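Local structure of neural-cadherin (3UBF) at residues Pro5-Glu10 with Gln25-Thr30; Ile223-Lys228 with Asp276-Arg281; Gly258-Gly263 with His284-Ile289. The protein mediates calcium-dependent, mainly homophilic cell adhesion; this chain is a three-domain piece of its extracellular cadherin-repeat region. All blocks are in the same frame, centred on the assembly; numbering follows the deposited sequence.

Contact 1 of 3, residues Pro5-Glu10 with Gln25-Thr30; sequences PTKRIE and QLEKET
K7 of strand 3-12 reaches across to L26 and E27, which lie in the loop that follows strand 22-25. The backbones stay apart: the nearest CA pair, K7 and L26, is 8.1 Å apart. Side chains therefore make the contact.

The packed part is small and apolar. K7 CG lies 3.9 Å from L26 CD2, the two chains crossing at a slant. L26 is buried and also rests on F35 of strand 34-37. The CG end of the lysine stem thus packs on a leucine methyl, with F24 beside it.

The outer part is polar and thinner. K7 has CG anti to its backbone N (chi1 176°) and bends at chi2, 67°, which carries the amine past L26 to E27. There NZ forms a salt bridge with E27 OE2 at 2.9 Å. It arrives well above the carboxylate plane, 52° out of it. K7 CE also lies alongside E27 OE1, at 3.5 Å. The glutamate bends at its own chi2 to cross the lysine at about a right angle. E27 is exposed, so this side faces solvent. A water accepts from K7 NZ at 2.9 Å and donates to Q25 O at 3.0 Å, linking the amine to the backbone at the end of strand 22-25.

The contact joins the edge strand of one cadherin-domain sheet to the start of a loop. Its chemistry is that of an amphipathic lysine: the base of the stem packs on apolar neighbours, and the charged end is met nearer the surface by a carboxylate and a water.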
loop_
_atom_site.group_PDB
_atom_site.type_symbol
_atom_site.label_atom_id
_atom_site.label_comp_id
_atom_site.label_asym_id
_atom_site.label_seq_id
_atom_site.Cartn_x
_atom_site.Cartn_y
_atom_site.Cartn_z
ATOM N N PRO A 5 -36.933 21.368 9.369
ATOM C CA PRO A 5 -36.262 20.379 8.527
ATOM C C PRO A 5 -34.847 20.128 9.021
ATOM O O PRO A 5 -34.109 21.074 9.305
ATOM C CB PRO A 5 -36.223 21.055 7.146
ATOM C CG PRO A 5 -36.574 22.509 7.395
ATOM C CD PRO A 5 -37.537 22.427 8.542
ATOM N N THR A 6 -34.500 18.852 9.146
ATOM C CA THR A 6 -33.220 18.431 9.667
ATOM C C THR A 6 -32.099 18.998 8.801
ATOM O O THR A 6 -32.121 18.873 7.578
ATOM C CB THR A 6 -33.154 16.892 9.743
ATOM O OG1 THR A 6 -34.170 16.424 10.635
ATOM C CG2 THR A 6 -31.795 16.414 10.235
ATOM N N LYS A 7 -31.147 19.661 9.450
ATOM C CA LYS A 7 -29.980 20.202 8.777
ATOM C C LYS A 7 -29.012 19.063 8.531
ATOM O O LYS A 7 -28.510 18.472 9.477
ATOM C CB LYS A 7 -29.318 21.283 9.638
ATOM C CG LYS A 7 -28.028 21.842 9.065
ATOM C CD LYS A 7 -28.286 22.628 7.795
ATOM C CE LYS A 7 -27.123 23.551 7.506
ATOM N NZ LYS A 7 -27.292 24.207 6.181
ATOM N N ARG A 8 -28.784 18.747 7.263
ATOM C CA ARG A 8 -27.841 17.708 6.864
ATOM C C ARG A 8 -26.679 18.369 6.153
ATOM O O ARG A 8 -26.880 19.244 5.315
ATOM C CB ARG A 8 -28.499 16.697 5.930
ATOM C CG ARG A 8 -29.537 15.833 6.609
ATOM C CD ARG A 8 -30.243 14.915 5.617
ATOM N NE ARG A 8 -31.130 13.971 6.297
ATOM C CZ ARG A 8 -30.718 12.858 6.900
ATOM N NH1 ARG A 8 -29.425 12.539 6.915
ATOM N NH2 ARG A 8 -31.598 12.064 7.494
ATOM N N ILE A 9 -25.462 17.962 6.500
ATOM C CA ILE A 9 -24.285 18.568 5.917
ATOM C C ILE A 9 -23.087 17.631 6.072
ATOM O O ILE A 9 -22.948 16.947 7.083
ATOM C CB ILE A 9 -24.050 19.979 6.515
ATOM C CG1 ILE A 9 -23.173 20.831 5.601
ATOM C CG2 ILE A 9 -23.552 19.898 7.954
ATOM C CD1 ILE A 9 -23.167 22.321 5.974
ATOM N N GLU A 10 -22.241 17.607 5.046
ATOM C CA GLU A 10 -21.093 16.721 4.959
ATOM C C GLU A 10 -19.781 17.503 5.139
ATOM O O GLU A 10 -19.541 18.512 4.471
ATOM C CB GLU A 10 -21.109 16.013 3.598
ATOM C CG GLU A 10 -20.191 14.800 3.447
ATOM C CD GLU A 10 -20.322 14.152 2.069
ATOM O OE1 GLU A 10 -21.446 13.730 1.695
ATOM O OE2 GLU A 10 -19.303 14.068 1.347
ATOM N N GLN A 25 -22.495 27.837 9.426
ATOM C CA GLN A 25 -23.492 28.710 9.994
ATOM C C GLN A 25 -24.869 28.043 9.858
ATOM O O GLN A 25 -25.307 27.730 8.748
ATOM C CB GLN A 25 -23.448 30.040 9.229
ATOM C CG GLN A 25 -24.471 31.080 9.645
ATOM C CD GLN A 25 -24.249 31.542 11.046
ATOM O OE1 GLN A 25 -23.291 32.269 11.319
ATOM N NE2 GLN A 25 -25.118 31.110 11.963
ATOM N N LEU A 26 -25.532 27.807 10.984
ATOM C CA LEU A 26 -26.931 27.412 10.979
ATOM C C LEU A 26 -27.788 28.602 10.539
ATOM O O LEU A 26 -27.564 29.739 10.980
ATOM C CB LEU A 26 -27.361 26.953 12.359
ATOM C CG LEU A 26 -26.946 25.536 12.744
ATOM C CD1 LEU A 26 -27.100 25.330 14.240
ATOM C CD2 LEU A 26 -27.767 24.516 11.959
ATOM N N GLU A 27 -28.757 28.341 9.662
ATOM C CA GLU A 27 -29.587 29.403 9.110
ATOM C C GLU A 27 -30.700 29.765 10.070
ATOM O O GLU A 27 -31.165 28.933 10.860
ATOM C CB GLU A 27 -30.196 29.005 7.770
ATOM C CG GLU A 27 -29.255 28.294 6.814
ATOM C CD GLU A 27 -29.362 26.792 6.934
ATOM O OE1 GLU A 27 -29.302 26.280 8.075
ATOM O OE2 GLU A 27 -29.511 26.127 5.885
ATOM N N LYS A 28 -31.131 31.016 9.984
ATOM C CA LYS A 28 -32.230 31.500 10.792
ATOM C C LYS A 28 -33.409 31.903 9.902
ATOM O O LYS A 28 -33.209 32.456 8.818
ATOM C CB LYS A 28 -31.755 32.672 11.644
ATOM C CG LYS A 28 -31.141 33.802 10.857
ATOM C CD LYS A 28 -30.414 34.759 11.774
ATOM C CE LYS A 28 -29.726 35.835 10.969
ATOM N NZ LYS A 28 -29.205 36.921 11.845
ATOM N N GLU A 29 -34.628 31.618 10.355
ATOM C CA GLU A 29 -35.828 32.039 9.625
ATOM C C GLU A 29 -36.160 33.502 9.868
ATOM O O GLU A 29 -36.834 34.138 9.050
ATOM C CB GLU A 29 -37.033 31.146 9.935
ATOM C CG GLU A 29 -37.352 30.140 8.811
ATOM C CD GLU A 29 -38.249 30.718 7.690
ATOM O OE1 GLU A 29 -39.044 31.661 7.942
ATOM O OE2 GLU A 29 -38.184 30.211 6.545
ATOM N N THR A 30 -35.697 34.037 10.990
ATOM C CA THR A 30 -35.866 35.461 11.255
ATOM C C THR A 30 -34.582 36.061 11.805
ATOM O O THR A 30 -33.742 35.348 12.377
ATOM C CB THR A 30 -37.127 35.795 12.127
ATOM O OG1 THR A 30 -37.097 37.170 12.519
ATOM C CG2 THR A 30 -37.190 34.955 13.372
HETATM O O HOH W 1 -24.864 25.863 6.427
#

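Contact 2 of 3, residues Ile223-Lys228 with Asp276-Arg281; sequences IPENQK and DFEDLR. With ZN (zinc ion), chain O.
E225 and E278 reach from two loops to one zinc ion. E225 holds the metal through both oxygens, OE1 at 2.3 Å and OE2 at 2.5 Å. E278 uses OE2 alone, at 2.4 Å, and a water sits at 2.3 Å. D311 completes the site.

The two glutamates get there by different conformations. E225 sets CG anti to the backbone N, with chi1 -173°, and stays extended beyond it. Its carboxylate is thus pushed straight out from the turn at P224-Q227. E278 instead has CG beside its backbone N and folds back at chi2, 97°. This hooked shape brings OE2 round to the metal. The two side chains cross at about a right angle. Their OE2 atoms come within 3.3 Å of each other, a closeness that the shared zinc probably makes tolerable.

The place is one end of a cadherin domain, a Greek-key beta sandwich. Here strand 219-224 runs out into a type I turn, and the loop between strands 268-271 and 285-294 comes up beside it. Acidic side chains at such domain ends are the usual calcium ligands of cadherins. In this crystal the ion is zinc.

A backbone bond, together with the two-oxygen grip on zinc, helps to fix the rotation of the E225 carboxylate. F277 N donates to E225 OE2 at 2.8 Å, nearly straight at 170°. It meets that oxygen on the anti side, somewhat out of the carboxylate plane. E225 OE2 therefore has both a metal and an N-H. D276 OD1 also lies near it, but the two are both acceptors; D276 OD1 accepts a weak bond from E278 N within its own loop. The F277 ring leads away from E225, has E278 OE2 at its edge, in plane, and stacks with H284.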
loop_
_atom_site.group_PDB
_atom_site.type_symbol
_atom_site.label_atom_id
_atom_site.label_comp_id
_atom_site.label_asym_id
_atom_site.label_seq_id
_atom_site.Cartn_x
_atom_site.Cartn_y
_atom_site.Cartn_z
ATOM N N ILE A 223 15.466 6.421 -22.227
ATOM C CA ILE A 223 16.633 7.284 -22.202
ATOM C C ILE A 223 16.768 8.155 -23.444
ATOM O O ILE A 223 16.462 7.711 -24.554
ATOM C CB ILE A 223 17.923 6.488 -21.931
ATOM C CG1 ILE A 223 18.131 5.385 -22.982
ATOM C CG2 ILE A 223 17.883 5.921 -20.491
ATOM C CD1 ILE A 223 19.536 4.849 -23.049
ATOM N N PRO A 224 17.194 9.417 -23.252
ATOM C CA PRO A 224 17.437 10.270 -24.397
ATOM C C PRO A 224 18.625 9.786 -25.215
ATOM O O PRO A 224 19.511 9.087 -24.710
ATOM C CB PRO A 224 17.736 11.641 -23.776
ATOM C CG PRO A 224 18.054 11.383 -22.373
ATOM C CD PRO A 224 17.292 10.160 -21.984
ATOM N N GLU A 225 18.601 10.167 -26.482
ATOM C CA GLU A 225 19.634 9.884 -27.453
ATOM C C GLU A 225 21.017 10.304 -26.969
ATOM O O GLU A 225 22.019 9.672 -27.319
ATOM C CB GLU A 225 19.281 10.643 -28.731
ATOM C CG GLU A 225 20.134 10.352 -29.934
ATOM C CD GLU A 225 19.940 11.391 -31.003
ATOM O OE1 GLU A 225 19.515 12.509 -30.652
ATOM O OE2 GLU A 225 20.208 11.110 -32.192
ATOM N N ASN A 226 21.067 11.375 -26.178
ATOM C CA ASN A 226 22.337 11.953 -25.750
ATOM C C ASN A 226 22.820 11.481 -24.378
ATOM O O ASN A 226 23.713 12.100 -23.788
ATOM C CB ASN A 226 22.290 13.489 -25.831
ATOM C CG ASN A 226 21.536 14.140 -24.660
ATOM O OD1 ASN A 226 20.640 13.547 -24.047
ATOM N ND2 ASN A 226 21.907 15.376 -24.353
ATOM N N GLN A 227 22.223 10.398 -23.868
ATOM C CA GLN A 227 22.687 9.749 -22.639
ATOM C C GLN A 227 24.212 9.579 -22.703
ATOM O O GLN A 227 24.741 9.118 -23.722
ATOM C CB GLN A 227 21.992 8.394 -22.468
ATOM C CG GLN A 227 22.231 7.684 -21.138
ATOM C CD GLN A 227 21.402 8.239 -19.986
ATOM O OE1 GLN A 227 20.269 8.705 -20.171
ATOM N NE2 GLN A 227 21.964 8.175 -18.777
ATOM N N LYS A 228 24.914 9.984 -21.641
ATOM C CA LYS A 228 26.378 9.967 -21.649
ATOM C C LYS A 228 26.896 8.528 -21.583
ATOM O O LYS A 228 26.370 7.708 -20.832
ATOM C CB LYS A 228 26.960 10.820 -20.514
ATOM N N ASP A 276 22.424 7.069 -31.713
ATOM C CA ASP A 276 21.870 7.930 -32.751
ATOM C C ASP A 276 20.415 7.524 -33.018
ATOM O O ASP A 276 20.131 6.374 -33.382
ATOM C CB ASP A 276 22.717 7.859 -34.031
ATOM C CG ASP A 276 22.562 9.089 -34.917
ATOM O OD1 ASP A 276 21.594 9.867 -34.720
ATOM O OD2 ASP A 276 23.421 9.285 -35.811
ATOM N N PHE A 277 19.497 8.467 -32.803
ATOM C CA PHE A 277 18.066 8.229 -33.005
ATOM C C PHE A 277 17.719 8.242 -34.484
ATOM O O PHE A 277 16.835 7.509 -34.929
ATOM C CB PHE A 277 17.236 9.269 -32.251
ATOM C CG PHE A 277 15.759 8.989 -32.252
ATOM C CD1 PHE A 277 15.202 8.130 -31.311
ATOM C CD2 PHE A 277 14.923 9.601 -33.175
ATOM C CE1 PHE A 277 13.835 7.878 -31.295
ATOM C CE2 PHE A 277 13.549 9.356 -33.162
ATOM C CZ PHE A 277 13.006 8.491 -32.217
ATOM N N GLU A 278 18.430 9.079 -35.233
ATOM C CA GLU A 278 18.243 9.205 -36.674
ATOM C C GLU A 278 19.026 8.137 -37.441
ATOM O O GLU A 278 18.889 8.026 -38.662
ATOM C CB GLU A 278 18.635 10.609 -37.148
ATOM C CG GLU A 278 17.616 11.699 -36.820
ATOM C CD GLU A 278 17.942 12.496 -35.552
ATOM O OE1 GLU A 278 18.253 13.700 -35.680
ATOM O OE2 GLU A 278 17.885 11.940 -34.433
ATOM N N ASP A 279 19.849 7.361 -36.736
ATOM C CA ASP A 279 20.529 6.216 -37.354
ATOM C C ASP A 279 19.652 4.977 -37.206
ATOM O O ASP A 279 19.627 4.343 -36.152
ATOM C CB ASP A 279 21.938 5.995 -36.767
ATOM C CG ASP A 279 22.612 4.717 -37.276
ATOM O OD1 ASP A 279 22.151 4.140 -38.284
ATOM O OD2 ASP A 279 23.613 4.283 -36.660
ATOM N N LEU A 280 18.952 4.632 -38.287
ATOM C CA LEU A 280 18.003 3.510 -38.281
ATOM C C LEU A 280 18.643 2.109 -38.238
ATOM O O LEU A 280 17.934 1.098 -38.270
ATOM C CB LEU A 280 16.988 3.635 -39.428
ATOM C CG LEU A 280 15.935 4.756 -39.342
ATOM C CD1 LEU A 280 14.694 4.349 -40.116
ATOM C CD2 LEU A 280 15.545 5.115 -37.899
ATOM N N ARG A 281 19.974 2.057 -38.161
ATOM C CA ARG A 281 20.669 0.809 -37.854
ATOM C C ARG A 281 20.414 0.427 -36.405
ATOM O O ARG A 281 20.276 -0.755 -36.097
ATOM C CB ARG A 281 22.173 0.920 -38.113
HETATM ZN ZN ZN O . 19.001 13.210 -32.758
HETATM O O HOH W 2 21.226 12.686 -33.242
#

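Contact 3 of 3, residues Gly258-Gly263 with His284-Ile289; sequences GTFNIG and HVYSLI
Two sheets of a cadherin beta sandwich face each other here. Strand 260-262 is an edge strand of one sheet, and strand 285-294 is an inner strand of the other. The side chains of F260, Y286 and L288 point into the interior and meet there, and all are buried.

F260 and Y286 form a T-shaped pair. The edge of F260 points at the face of Y286, with ring centroids 5.0 Å apart and planes at 88°. F260 CE1 makes the closest approach, 3.5 Å from Y286 CG. It stands over the rim of the tyrosine ring, not over its centre. The chi1 of F260, -52°, keeps CG beside the backbone N and sends the ring across the gap between the sheets. L288 comes in next to the tyrosine. Its CD1 lies 3.7 Å from F260 CD1 and approaches that ring obliquely. I307 of strand 300-310 packs on both F260 and L288.

T259 extends the contact to the hydroxyl end of Y286. Its CG2 lies over one face of its neighbour F260, and the same methyl is 4.1 Å from Y286 OH. A water bridges the polar atoms, 2.8 Å from T259 OG1 and 2.7 Å from Y286 OH. It sits at the edge of the tyrosine ring, in its plane. T259 OG1 also makes a weak hydrogen bond to G256 O.

No direct hydrogen bond joins these segments. The sheets are held together here by apolar packing and by the ring-edge hydrogens of F260 facing the pi cloud of Y286. The bridging water gives the buried Y286 hydroxyl a polar partner and T259 OG1 one beside its weak bond to G256 O.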
loop_
_atom_site.group_PDB
_atom_site.type_symbol
_atom_site.label_atom_id
_atom_site.label_comp_id
_atom_site.label_asym_id
_atom_site.label_seq_id
_atom_site.Cartn_x
_atom_site.Cartn_y
_atom_site.Cartn_z
ATOM N N GLY A 258 25.803 -5.344 -27.143
ATOM C CA GLY A 258 26.957 -4.529 -26.759
ATOM C C GLY A 258 26.690 -3.038 -26.593
ATOM O O GLY A 258 27.620 -2.275 -26.324
ATOM N N THR A 259 25.432 -2.621 -26.753
ATOM C CA THR A 259 25.040 -1.226 -26.536
ATOM C C THR A 259 24.941 -0.950 -25.037
ATOM O O THR A 259 25.278 0.129 -24.555
ATOM C CB THR A 259 23.701 -0.899 -27.229
ATOM O OG1 THR A 259 23.836 -1.089 -28.640
ATOM C CG2 THR A 259 23.284 0.547 -26.969
ATOM N N PHE A 260 24.481 -1.947 -24.304
ATOM C CA PHE A 260 24.399 -1.836 -22.872
ATOM C C PHE A 260 25.237 -2.927 -22.223
ATOM O O PHE A 260 25.484 -3.981 -22.821
ATOM C CB PHE A 260 22.937 -1.920 -22.435
ATOM C CG PHE A 260 22.040 -0.958 -23.163
ATOM C CD1 PHE A 260 21.284 -1.381 -24.255
ATOM C CD2 PHE A 260 21.961 0.375 -22.773
ATOM C CE1 PHE A 260 20.453 -0.490 -24.955
ATOM C CE2 PHE A 260 21.132 1.273 -23.463
ATOM C CZ PHE A 260 20.381 0.836 -24.558
ATOM N N ASN A 261 25.717 -2.650 -21.023
ATOM C CA ASN A 261 26.226 -3.699 -20.164
ATOM C C ASN A 261 25.617 -3.562 -18.777
ATOM O O ASN A 261 24.915 -2.591 -18.493
ATOM C CB ASN A 261 27.767 -3.747 -20.137
ATOM C CG ASN A 261 28.404 -2.378 -19.978
ATOM O OD1 ASN A 261 28.045 -1.616 -19.082
ATOM N ND2 ASN A 261 29.369 -2.068 -20.838
ATOM N N ILE A 262 25.853 -4.557 -17.935
ATOM C CA ILE A 262 25.351 -4.552 -16.574
ATOM C C ILE A 262 26.510 -4.910 -15.667
ATOM O O ILE A 262 27.393 -5.678 -16.060
ATOM C CB ILE A 262 24.187 -5.551 -16.387
ATOM C CG1 ILE A 262 23.497 -5.322 -15.025
ATOM C CG2 ILE A 262 24.681 -6.999 -16.560
ATOM C CD1 ILE A 262 22.159 -6.024 -14.849
ATOM N N GLY A 263 26.522 -4.329 -14.473
ATOM C CA GLY A 263 27.539 -4.636 -13.481
ATOM C C GLY A 263 27.310 -6.026 -12.928
ATOM O O GLY A 263 26.238 -6.300 -12.391
ATOM N N HIS A 284 14.962 1.771 -31.822
ATOM C CA HIS A 284 14.518 2.762 -30.856
ATOM C C HIS A 284 14.094 2.100 -29.569
ATOM O O HIS A 284 14.109 2.730 -28.518
ATOM C CB HIS A 284 13.373 3.596 -31.411
ATOM C CG HIS A 284 13.782 4.503 -32.527
ATOM N ND1 HIS A 284 12.874 5.106 -33.373
ATOM C CD2 HIS A 284 15.008 4.889 -32.947
ATOM C CE1 HIS A 284 13.527 5.834 -34.256
ATOM N NE2 HIS A 284 14.822 5.720 -34.019
ATOM N N VAL A 285 13.712 0.829 -29.667
ATOM C CA VAL A 285 13.328 0.021 -28.514
ATOM C C VAL A 285 14.232 -1.209 -28.485
ATOM O O VAL A 285 14.212 -2.017 -29.424
ATOM C CB VAL A 285 11.829 -0.420 -28.589
ATOM C CG1 VAL A 285 11.485 -1.363 -27.439
ATOM C CG2 VAL A 285 10.890 0.794 -28.597
ATOM N N TYR A 286 15.040 -1.327 -27.431
ATOM C CA TYR A 286 15.918 -2.483 -27.237
ATOM C C TYR A 286 15.278 -3.487 -26.273
ATOM O O TYR A 286 14.800 -3.109 -25.198
ATOM C CB TYR A 286 17.257 -2.054 -26.639
ATOM C CG TYR A 286 18.102 -1.145 -27.494
ATOM C CD1 TYR A 286 17.888 0.234 -27.507
ATOM C CD2 TYR A 286 19.147 -1.654 -28.264
ATOM C CE1 TYR A 286 18.679 1.071 -28.274
ATOM C CE2 TYR A 286 19.948 -0.821 -29.034
ATOM C CZ TYR A 286 19.703 0.543 -29.037
ATOM O OH TYR A 286 20.487 1.380 -29.805
ATOM N N SER A 287 15.281 -4.758 -26.657
ATOM C CA SER A 287 14.808 -5.823 -25.790
ATOM C C SER A 287 15.990 -6.592 -25.254
ATOM O O SER A 287 16.766 -7.172 -26.006
ATOM C CB SER A 287 13.889 -6.778 -26.543
ATOM O OG SER A 287 12.681 -6.130 -26.871
ATOM N N LEU A 288 16.124 -6.597 -23.942
ATOM C CA LEU A 288 17.261 -7.222 -23.308
ATOM C C LEU A 288 16.761 -8.197 -22.265
ATOM O O LEU A 288 15.647 -8.055 -21.747
ATOM C CB LEU A 288 18.147 -6.158 -22.653
ATOM C CG LEU A 288 18.564 -4.965 -23.534
ATOM C CD1 LEU A 288 18.972 -3.775 -22.678
ATOM C CD2 LEU A 288 19.690 -5.347 -24.502
ATOM N N ILE A 289 17.570 -9.204 -21.975
ATOM C CA ILE A 289 17.260 -10.103 -20.893
ATOM C C ILE A 289 18.394 -10.033 -19.896
ATOM O O ILE A 289 19.565 -10.278 -20.242
ATOM C CB ILE A 289 17.046 -11.551 -21.363
ATOM C CG1 ILE A 289 15.834 -11.638 -22.282
ATOM C CG2 ILE A 289 16.839 -12.471 -20.161
ATOM C CD1 ILE A 289 15.618 -13.020 -22.897
HETATM O O HOH W 3 22.872 0.535 -30.719
#

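How the contacts relate
Contact 1 comes first along the chain and lies in a different cadherin domain from the other two. Its centre is about 65 Å from that of contact 2 and about 66 Å from that of contact 3, with no touch. Contacts 2 and 3 share the third and last domain of this chain, with centres about 13 Å apart, and their segments alternate in sequence. Both reach the sheet that holds strands 219-224 and 285-294. They touch where F277 O lies 2.8 Å from H284 NE2, a probable hydrogen bond, and where I223 packs on F260. The zinc-bearing domain end is continuous with the sandwich core, while contact 1 belongs to a separate module of the multi-domain ectodomain.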